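Local coordinates for protein 2-aminomuconic 6-semialdehyde dehydrogenase (Pseudomonas sp., PDB 7BZV) that oxidises 2-aminomuconic 6-semialdehyde to 2-aminomuconate with NAD+, as a tetramer, in the meta-cleavage breakdown of 2-aminophenol, at residues 79-83 and 188-192. Numbering follows the deposited sequence.
Sequences RQQDF and LLAEV
Two helices of the aldehyde dehydrogenase fold, 80-91 and 184-196, pack here through an apolar layer roofed by a salt-bridge network, in which Arg79, at the N-cap position of the first helix, reaches across to Glu191 of the second. Its NH1 gives the straighter bond to Glu191 OE1 (3.1 Å, 155°), meeting the anti lone pair, while NH2 adds a weak one to the same oxygen. Guanidinium and carboxylate lie nearly coplanar, 17° apart. The arginine chain, bent at chi3 (54°), also turns NE and NH2 side-on to Asp82, three residues on in the first turn of helix 80-91; both donate to Asp82 OD2, NH2 at 2.9 Å. Arginine suits the place because its flat, multi-donor head can hold two acids at once. Leu188 CD2 packs obliquely against NH2 as well.

Beneath this polar group, the flat ring of Phe83 offers a face to Leu188 and an edge to Val192, whose aliphatic groups can pack on both. Leu188 CB sits over one face in a CH-pi contact, 3.9 Å from the Phe83 centroid, whereas Val192 CG2 meets the edge at Phe83 CZ (3.7 Å). One leucine methyl, Leu188 CD1, lies 3.4 Å from Asp82 O. Met76 of helix 62-78 and Leu157 of helix 156-169 extend the apolar surroundings of Phe83.

A methionine in place of Arg79 would probably leave Asp82 and Glu191 without their shared positive partner and the glutamate free to turn. With Asp82 OD2 and Glu191 OE1 6.2 Å apart, the intervening guanidinium probably offsets the repulsion between the two carboxylates, so that a single cation ties both acids into the helix pair.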
loop_
_atom_site.group_PDB
_atom_site.type_symbol
_atom_site.label_atom_id
_atom_site.label_comp_id
_atom_site.label_asym_id
_atom_site.label_seq_id
_atom_site.Cartn_x
_atom_site.Cartn_y
_atom_site.Cartn_z
ATOM N N ARG B 79 -22.623 -19.329 20.905
ATOM C CA ARG B 79 -24.051 -19.114 21.072
ATOM C C ARG B 79 -24.780 -19.017 19.746
ATOM O O ARG B 79 -25.831 -18.374 19.651
ATOM C CB ARG B 79 -24.293 -17.869 21.913
ATOM C CG ARG B 79 -23.691 -17.946 23.296
ATOM C CD ARG B 79 -24.260 -16.871 24.159
ATOM N NE ARG B 79 -25.715 -16.928 24.172
ATOM C CZ ARG B 79 -26.494 -15.943 24.589
ATOM N NH1 ARG B 79 -25.960 -14.816 25.030
ATOM N NH2 ARG B 79 -27.806 -16.090 24.565
ATOM N N GLN B 80 -24.267 -19.686 18.721
ATOM C CA GLN B 80 -24.776 -19.427 17.383
ATOM C C GLN B 80 -26.189 -19.951 17.170
ATOM O O GLN B 80 -26.915 -19.407 16.329
ATOM C CB GLN B 80 -23.839 -20.012 16.328
ATOM C CG GLN B 80 -23.957 -21.489 16.015
ATOM C CD GLN B 80 -22.880 -21.917 15.009
ATOM O OE1 GLN B 80 -22.354 -21.090 14.259
ATOM N NE2 GLN B 80 -22.554 -23.202 14.991
ATOM N N GLN B 81 -26.607 -20.999 17.886
ATOM C CA GLN B 81 -28.001 -21.427 17.764
ATOM C C GLN B 81 -28.942 -20.370 18.345
ATOM O O GLN B 81 -30.028 -20.110 17.802
ATOM C CB GLN B 81 -28.188 -22.786 18.445
ATOM C CG GLN B 81 -29.555 -23.432 18.191
ATOM C CD GLN B 81 -29.702 -23.884 16.749
ATOM O OE1 GLN B 81 -28.871 -24.626 16.233
ATOM N NE2 GLN B 81 -30.752 -23.422 16.088
ATOM N N ASP B 82 -28.530 -19.732 19.439
ATOM C CA ASP B 82 -29.303 -18.629 20.000
ATOM C C ASP B 82 -29.491 -17.515 18.979
ATOM O O ASP B 82 -30.608 -17.009 18.786
ATOM C CB ASP B 82 -28.606 -18.085 21.251
ATOM C CG ASP B 82 -28.571 -19.084 22.397
ATOM O OD1 ASP B 82 -29.224 -20.136 22.294
ATOM O OD2 ASP B 82 -27.895 -18.795 23.410
ATOM N N PHE B 83 -28.397 -17.097 18.336
ATOM C CA PHE B 83 -28.487 -16.043 17.335
ATOM C C PHE B 83 -29.373 -16.482 16.187
ATOM O O PHE B 83 -30.240 -15.730 15.720
ATOM C CB PHE B 83 -27.079 -15.668 16.826
ATOM C CG PHE B 83 -26.361 -14.725 17.737
ATOM C CD1 PHE B 83 -26.491 -13.362 17.583
ATOM C CD2 PHE B 83 -25.572 -15.197 18.759
ATOM C CE1 PHE B 83 -25.863 -12.488 18.465
ATOM C CE2 PHE B 83 -24.932 -14.338 19.625
ATOM C CZ PHE B 83 -25.064 -12.983 19.477
ATOM N N LEU B 188 -28.946 -10.015 21.753
ATOM C CA LEU B 188 -27.994 -11.089 22.043
ATOM C C LEU B 188 -26.554 -10.603 21.884
ATOM O O LEU B 188 -25.657 -10.998 22.645
ATOM C CB LEU B 188 -28.242 -12.281 21.131
ATOM C CG LEU B 188 -29.602 -12.969 21.325
ATOM C CD1 LEU B 188 -29.789 -14.121 20.359
ATOM C CD2 LEU B 188 -29.770 -13.459 22.754
ATOM N N LEU B 189 -26.315 -9.710 20.936
ATOM C CA LEU B 189 -24.961 -9.188 20.804
ATOM C C LEU B 189 -24.541 -8.446 22.070
ATOM O O LEU B 189 -23.415 -8.615 22.557
ATOM C CB LEU B 189 -24.858 -8.303 19.574
ATOM C CG LEU B 189 -23.409 -7.840 19.264
ATOM C CD1 LEU B 189 -22.474 -8.996 19.005
ATOM C CD2 LEU B 189 -23.391 -6.876 18.039
ATOM N N ALA B 190 -25.443 -7.655 22.647
ATOM C CA ALA B 190 -25.131 -7.009 23.921
ATOM C C ALA B 190 -24.836 -8.032 25.015
ATOM O O ALA B 190 -23.914 -7.840 25.823
ATOM C CB ALA B 190 -26.277 -6.088 24.336
ATOM N N GLU B 191 -25.604 -9.123 25.066
ATOM C CA GLU B 191 -25.295 -10.173 26.033
ATOM C C GLU B 191 -23.881 -10.692 25.819
ATOM O O GLU B 191 -23.138 -10.919 26.779
ATOM C CB GLU B 191 -26.315 -11.312 25.933
ATOM C CG GLU B 191 -27.739 -10.883 26.308
ATOM C CD GLU B 191 -28.746 -12.044 26.322
ATOM O OE1 GLU B 191 -28.347 -13.213 26.142
ATOM O OE2 GLU B 191 -29.947 -11.785 26.526
ATOM N N VAL B 192 -23.475 -10.845 24.563
ATOM C CA VAL B 192 -22.128 -11.323 24.274
ATOM C C VAL B 192 -21.087 -10.319 24.749
ATOM O O VAL B 192 -20.073 -10.690 25.364
ATOM C CB VAL B 192 -21.983 -11.615 22.772
ATOM C CG1 VAL B 192 -20.497 -11.823 22.406
ATOM C CG2 VAL B 192 -22.791 -12.809 22.404
#